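Tail spike protein (Acinetobacter phage vB_AbaP_AS12, PDB 6EU4) probably recognises and cleaves the capsular polysaccharide of Acinetobacter baumannii. Local coordinates at residues G59-V64 against W80-E85; H331-N336 against A354-Y359. All coordinates share one frame; numbering follows the deposited sequence.

Contact 1. Residues G59-V64 against W80-E85; sequences GHRIYV and WVLQIE. With ZN (zinc ion), chain D.
Tyr63 and Trp80 are a non-hydrogen-bonded pair on two antiparallel strands, 59-63 and 80-82, of the small mixed sheet near the N-terminus. The CB of Tyr63 sits over the six-membered ring of Trp80, a CH-pi contact with CB 3.5 Å from the ring centroid and almost on its normal. The phenol ring of Tyr63 is inclined 40° to the five-membered ring. Its CD1 comes 3.5 Å from Trp80 NE1. Arg61, on the same face, has an extended chain from CG to NE that runs across the second strand. Its NH1 gives a hydrogen bond to Trp80 O (2.9 Å), which lies in the guanidinium plane. Leu82 CB covers one guanidinium face, and NH2 bonds to Phe74 O, so the group is fixed in rotation. Past the strand end, Val64 CG2 meets Val81 CG2 at 3.6 Å. Gln83 is bent at its second torsion (chi2 -68°), which brings its amide against Ile62 CD1. The amide NE2 also bonds to Tyr39 OH of the second subunit. Ile62 and Val81 form a hydrogen-bonded pair, and Gln83 N bonds to His60 O. Water 1 joins His60 N to Gln83 O. The His60 ring leads away from the 80-85 segment to the zinc ion. The His60 residues of the second and third subunits bind the same ion, so the site ties the trimer together. His60 NE2 lies 2.0 Å from the zinc, and water 2 is a further ligand at 2.3 Å.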
loop_
_atom_site.group_PDB
_atom_site.type_symbol
_atom_site.label_atom_id
_atom_site.label_comp_id
_atom_site.label_asym_id
_atom_site.label_seq_id
_atom_site.Cartn_x
_atom_site.Cartn_y
_atom_site.Cartn_z
ATOM N N GLY A 59 2.584 -48.200 12.581
ATOM C CA GLY A 59 3.974 -47.847 12.382
ATOM C C GLY A 59 4.884 -48.753 13.177
ATOM O O GLY A 59 4.444 -49.607 13.946
ATOM N N HIS A 60 6.186 -48.559 12.971
ATOM C CA HIS A 60 7.179 -49.375 13.658
ATOM C C HIS A 60 7.273 -48.972 15.122
ATOM O O HIS A 60 7.138 -47.792 15.474
ATOM C CB HIS A 60 8.556 -49.232 13.002
ATOM C CG HIS A 60 8.611 -49.712 11.585
ATOM N ND1 HIS A 60 8.262 -48.911 10.519
ATOM C CD2 HIS A 60 8.972 -50.906 11.057
ATOM C CE1 HIS A 60 8.406 -49.591 9.396
ATOM N NE2 HIS A 60 8.840 -50.802 9.693
ATOM N N ARG A 61 7.491 -49.965 15.978
ATOM C CA ARG A 61 7.756 -49.738 17.389
ATOM C C ARG A 61 8.941 -50.577 17.827
ATOM O O ARG A 61 9.201 -51.654 17.280
ATOM C CB ARG A 61 6.535 -50.061 18.247
ATOM C CG ARG A 61 5.373 -49.129 17.948
ATOM C CD ARG A 61 4.335 -49.100 19.031
ATOM N NE ARG A 61 3.336 -48.069 18.741
ATOM C CZ ARG A 61 3.099 -46.996 19.486
ATOM N NH1 ARG A 61 3.774 -46.765 20.600
ATOM N NH2 ARG A 61 2.166 -46.143 19.113
ATOM N N ILE A 62 9.663 -50.065 18.816
ATOM C CA ILE A 62 10.807 -50.756 19.398
ATOM C C ILE A 62 10.555 -50.917 20.885
ATOM O O ILE A 62 10.238 -49.943 21.577
ATOM C CB ILE A 62 12.121 -49.997 19.151
ATOM C CG1 ILE A 62 12.348 -49.812 17.649
ATOM C CG2 ILE A 62 13.284 -50.751 19.792
ATOM C CD1 ILE A 62 13.552 -48.934 17.302
ATOM N N TYR A 63 10.722 -52.135 21.379
ATOM C CA TYR A 63 10.467 -52.416 22.784
ATOM C C TYR A 63 11.608 -51.898 23.655
ATOM O O TYR A 63 12.776 -52.215 23.418
ATOM C CB TYR A 63 10.276 -53.915 22.986
ATOM C CG TYR A 63 9.899 -54.268 24.399
ATOM C CD1 TYR A 63 8.753 -53.740 24.975
ATOM C CD2 TYR A 63 10.688 -55.125 25.160
ATOM C CE1 TYR A 63 8.398 -54.052 26.269
ATOM C CE2 TYR A 63 10.338 -55.445 26.457
ATOM C CZ TYR A 63 9.190 -54.905 27.003
ATOM O OH TYR A 63 8.831 -55.205 28.286
ATOM N N VAL A 64 11.265 -51.073 24.643
ATOM C CA VAL A 64 12.220 -50.541 25.615
ATOM C C VAL A 64 11.841 -51.131 26.972
ATOM O O VAL A 64 10.955 -50.609 27.661
ATOM C CB VAL A 64 12.213 -49.010 25.650
ATOM C CG1 VAL A 64 13.218 -48.495 26.670
ATOM C CG2 VAL A 64 12.508 -48.440 24.273
ATOM N N TRP A 80 6.618 -50.172 24.252
ATOM C CA TRP A 80 6.824 -50.154 22.807
ATOM C C TRP A 80 6.811 -48.707 22.326
ATOM O O TRP A 80 5.760 -48.050 22.313
ATOM C CB TRP A 80 5.756 -50.991 22.110
ATOM C CG TRP A 80 5.929 -52.456 22.353
ATOM C CD1 TRP A 80 5.381 -53.188 23.365
ATOM C CD2 TRP A 80 6.711 -53.368 21.573
ATOM N NE1 TRP A 80 5.771 -54.497 23.263
ATOM C CE2 TRP A 80 6.583 -54.639 22.168
ATOM C CE3 TRP A 80 7.500 -53.237 20.428
ATOM C CZ2 TRP A 80 7.231 -55.768 21.671
ATOM C CZ3 TRP A 80 8.140 -54.370 19.924
ATOM C CH2 TRP A 80 7.992 -55.618 20.545
ATOM N N VAL A 81 7.974 -48.217 21.913
ATOM C CA VAL A 81 8.146 -46.810 21.560
ATOM C C VAL A 81 7.918 -46.613 20.068
ATOM O O VAL A 81 8.473 -47.338 19.234
ATOM C CB VAL A 81 9.540 -46.315 21.980
ATOM C CG1 VAL A 81 9.758 -44.876 21.543
ATOM C CG2 VAL A 81 9.678 -46.426 23.489
ATOM N N LEU A 82 7.116 -45.605 19.732
ATOM C CA LEU A 82 6.784 -45.337 18.341
ATOM C C LEU A 82 7.983 -44.778 17.585
ATOM O O LEU A 82 8.629 -43.830 18.033
ATOM C CB LEU A 82 5.623 -44.352 18.266
ATOM C CG LEU A 82 5.124 -44.029 16.854
ATOM C CD1 LEU A 82 4.639 -45.293 16.135
ATOM C CD2 LEU A 82 4.017 -42.990 16.930
ATOM N N GLN A 83 8.265 -45.352 16.425
ATOM C CA GLN A 83 9.338 -44.872 15.559
ATOM C C GLN A 83 8.759 -43.783 14.666
ATOM O O GLN A 83 7.952 -44.065 13.781
ATOM C CB GLN A 83 9.916 -46.018 14.733
ATOM C CG GLN A 83 10.658 -47.030 15.552
ATOM C CD GLN A 83 11.919 -46.443 16.123
ATOM O OE1 GLN A 83 11.915 -45.903 17.233
ATOM N NE2 GLN A 83 13.014 -46.521 15.352
ATOM N N ILE A 84 9.155 -42.540 14.906
ATOM C CA ILE A 84 8.609 -41.395 14.182
ATOM C C ILE A 84 9.554 -41.044 13.047
ATOM O O ILE A 84 10.770 -40.943 13.246
ATOM C CB ILE A 84 8.413 -40.194 15.117
ATOM C CG1 ILE A 84 7.490 -40.580 16.274
ATOM C CG2 ILE A 84 7.862 -38.993 14.344
ATOM C CD1 ILE A 84 7.426 -39.528 17.339
ATOM N N GLU A 85 9.006 -40.842 11.865
ATOM C CA GLU A 85 9.818 -40.486 10.713
ATOM C C GLU A 85 9.753 -38.978 10.498
ATOM O O GLU A 85 8.665 -38.389 10.405
ATOM C CB GLU A 85 9.381 -41.265 9.476
ATOM C CG GLU A 85 9.943 -42.704 9.494
ATOM C CD GLU A 85 9.715 -43.476 8.208
ATOM O OE1 GLU A 85 9.380 -42.851 7.174
ATOM O OE2 GLU A 85 9.878 -44.717 8.235
HETATM ZN ZN ZN D . 9.202 -51.403 7.806
HETATM O O HOH W 1 7.192 -46.097 11.916
HETATM O O HOH W 2 9.595 -53.592 8.214
#

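Contact 2. Residues H331-N336 against A354-Y359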
loop_
_atom_site.group_PDB
_atom_site.type_symbol
_atom_site.label_atom_id
_atom_site.label_comp_id
_atom_site.label_asym_id
_atom_site.label_seq_id
_atom_site.Cartn_x
_atom_site.Cartn_y
_atom_site.Cartn_z
ATOM N N HIS A 331 -22.482 -6.944 0.429
ATOM C CA HIS A 331 -23.720 -7.147 1.175
ATOM C C HIS A 331 -23.524 -6.785 2.639
ATOM O O HIS A 331 -23.115 -7.617 3.457
ATOM C CB HIS A 331 -24.246 -8.583 1.025
ATOM C CG HIS A 331 -24.416 -9.009 -0.396
ATOM N ND1 HIS A 331 -25.436 -8.546 -1.193
ATOM C CD2 HIS A 331 -23.665 -9.824 -1.173
ATOM C CE1 HIS A 331 -25.305 -9.054 -2.408
ATOM N NE2 HIS A 331 -24.235 -9.832 -2.420
ATOM N N LEU A 332 -23.831 -5.531 2.967
ATOM C CA LEU A 332 -23.623 -4.983 4.296
ATOM C C LEU A 332 -24.886 -4.285 4.748
ATOM O O LEU A 332 -25.379 -3.376 4.068
ATOM C CB LEU A 332 -22.456 -3.996 4.311
ATOM C CG LEU A 332 -22.181 -3.319 5.670
ATOM C CD1 LEU A 332 -21.740 -4.353 6.670
ATOM C CD2 LEU A 332 -21.115 -2.235 5.541
ATOM N N HIS A 333 -25.416 -4.733 5.884
ATOM C CA HIS A 333 -26.474 -4.045 6.626
ATOM C C HIS A 333 -25.870 -3.660 7.979
ATOM O O HIS A 333 -25.762 -4.495 8.888
ATOM C CB HIS A 333 -27.706 -4.927 6.793
ATOM C CG HIS A 333 -28.385 -5.262 5.508
ATOM N ND1 HIS A 333 -29.488 -4.580 5.042
ATOM C CD2 HIS A 333 -28.112 -6.214 4.586
ATOM C CE1 HIS A 333 -29.868 -5.102 3.888
ATOM N NE2 HIS A 333 -29.042 -6.088 3.584
ATOM N N ALA A 334 -25.499 -2.392 8.122
ATOM C CA ALA A 334 -24.842 -1.937 9.338
ATOM C C ALA A 334 -25.115 -0.460 9.566
ATOM O O ALA A 334 -25.373 0.294 8.633
ATOM C CB ALA A 334 -23.334 -2.158 9.257
ATOM N N GLN A 335 -25.022 -0.044 10.828
ATOM C CA GLN A 335 -25.187 1.371 11.136
ATOM C C GLN A 335 -23.986 2.183 10.669
ATOM O O GLN A 335 -24.145 3.313 10.199
ATOM C CB GLN A 335 -25.410 1.567 12.628
ATOM C CG GLN A 335 -25.755 3.006 12.988
ATOM C CD GLN A 335 -25.929 3.173 14.485
ATOM O OE1 GLN A 335 -26.647 2.400 15.117
ATOM N NE2 GLN A 335 -25.241 4.149 15.062
ATOM N N ASN A 336 -22.781 1.642 10.814
ATOM C CA ASN A 336 -21.576 2.275 10.296
ATOM C C ASN A 336 -20.849 1.311 9.375
ATOM O O ASN A 336 -20.860 0.097 9.596
ATOM C CB ASN A 336 -20.560 2.664 11.393
ATOM C CG ASN A 336 -21.135 3.522 12.527
ATOM O OD1 ASN A 336 -20.808 3.273 13.688
ATOM N ND2 ASN A 336 -21.923 4.544 12.213
ATOM N N ALA A 354 -23.127 -3.202 -2.422
ATOM C CA ALA A 354 -24.388 -3.611 -1.818
ATOM C C ALA A 354 -24.381 -3.258 -0.331
ATOM O O ALA A 354 -24.503 -4.104 0.551
ATOM C CB ALA A 354 -24.652 -5.100 -2.063
ATOM N N ILE A 355 -24.192 -1.969 -0.073
ATOM C CA ILE A 355 -24.183 -1.425 1.279
ATOM C C ILE A 355 -25.477 -0.640 1.466
ATOM O O ILE A 355 -25.680 0.424 0.860
ATOM C CB ILE A 355 -22.954 -0.545 1.548
ATOM C CG1 ILE A 355 -21.658 -1.357 1.337
ATOM C CG2 ILE A 355 -23.037 0.050 2.973
ATOM C CD1 ILE A 355 -20.452 -0.446 1.074
ATOM N N TYR A 356 -26.363 -1.169 2.309
ATOM C CA TYR A 356 -27.706 -0.618 2.484
ATOM C C TYR A 356 -27.699 0.311 3.689
ATOM O O TYR A 356 -27.924 -0.105 4.823
ATOM C CB TYR A 356 -28.695 -1.759 2.610
ATOM C CG TYR A 356 -28.614 -2.578 1.376
ATOM C CD1 TYR A 356 -29.144 -2.108 0.172
ATOM C CD2 TYR A 356 -27.914 -3.765 1.365
ATOM C CE1 TYR A 356 -29.028 -2.851 -1.005
ATOM C CE2 TYR A 356 -27.810 -4.521 0.187
ATOM C CZ TYR A 356 -28.354 -4.053 -0.979
ATOM O OH TYR A 356 -28.227 -4.808 -2.133
ATOM N N ASN A 357 -27.416 1.593 3.427
ATOM C CA ASN A 357 -27.195 2.584 4.477
ATOM C C ASN A 357 -28.528 3.228 4.865
ATOM O O ASN A 357 -28.802 4.404 4.606
ATOM C CB ASN A 357 -26.177 3.628 4.025
ATOM C CG ASN A 357 -26.584 4.349 2.725
ATOM O OD1 ASN A 357 -27.039 3.736 1.760
ATOM N ND2 ASN A 357 -26.424 5.657 2.715
ATOM N N LYS A 358 -29.358 2.418 5.527
ATOM C CA LYS A 358 -30.707 2.829 5.909
ATOM C C LYS A 358 -30.988 2.677 7.400
ATOM O O LYS A 358 -32.160 2.703 7.805
ATOM C CB LYS A 358 -31.754 2.040 5.115
ATOM C CG LYS A 358 -31.668 0.531 5.314
ATOM C CD LYS A 358 -32.797 -0.199 4.543
ATOM C CE LYS A 358 -32.760 -1.693 4.816
ATOM N NZ LYS A 358 -33.795 -2.434 4.038
ATOM N N TYR A 359 -29.961 2.531 8.232
ATOM C CA TYR A 359 -30.146 2.181 9.631
ATOM C C TYR A 359 -29.769 3.335 10.551
ATOM O O TYR A 359 -28.821 4.082 10.287
ATOM C CB TYR A 359 -29.339 0.934 9.971
ATOM C CG TYR A 359 -29.777 -0.244 9.145
ATOM C CD1 TYR A 359 -30.969 -0.905 9.448
ATOM C CD2 TYR A 359 -29.033 -0.687 8.062
ATOM C CE1 TYR A 359 -31.391 -1.966 8.723
ATOM C CE2 TYR A 359 -29.462 -1.768 7.308
ATOM C CZ TYR A 359 -30.656 -2.390 7.652
ATOM O OH TYR A 359 -31.138 -3.471 6.954
HETATM O O HOH W 3 -28.091 -7.501 -1.413
HETATM O O HOH W 4 -27.025 2.394 7.619
HETATM O O HOH W 5 -26.313 4.669 9.192
#
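His333 meets two tyrosines of the 354-359 segment, one over a face and one at its edge. Tyr356 CD2 lies over one face of the imidazole, 3.4 Å from His333 NE2. The two ring planes are 23° apart but slid, so the rings barely overlap. Tyr359 approaches the imidazole at its edge, with the ring planes 67° apart. Its OH makes a hydrogen bond with His333 ND1 (2.8 Å), and either atom could be the donor. The same hydroxyl also bonds to Gly308 N, so it has two partners. CG of His333 is anti to its carbonyl carbon (chi1 -65°), which carries the imidazole to Tyr356 while CB packs near Tyr359 CE2. Lys358 CG covers one face of the Tyr359 ring, and its NZ forms a salt bridge with Asp307. At the other end, water 3 bridges His331 ND1 and Tyr356 OH. Leu332 and Ile355 point the same way, with CD2 of Leu332 3.9 Å from CG2 of Ile355. Their backbones form a parallel bridge: Leu332 N bonds to Ala354 O, and Tyr356 N to Leu332 O. Beyond it water takes over, and water 4 joins Ala334 O to Tyr359 N. Parallel pairing between strands of successive coils, with corners at 331 and 335, fits a parallel beta-helix, probably right-handed as in other phage tailspikes.

How the contacts relate
The two contacts lie in different parts of the chain, with centres about 59 Å apart and no shared strand. Contact 1 is buried, in the small N-terminal sheet. Contact 2 is partly buried, at a corner of the beta-helix. Pairing is antiparallel in contact 1 and parallel in contact 2. Direct backbone bonds run through most of contact 1, whereas waters bridge much of contact 2. Aromatic groups carry both: a tryptophan covered by a tyrosine in one, a histidine touching two tyrosines in the other. Histidine serves a metal shared by three subunits in contact 1. In contact 2 all partners within the assembly belong to the same chain.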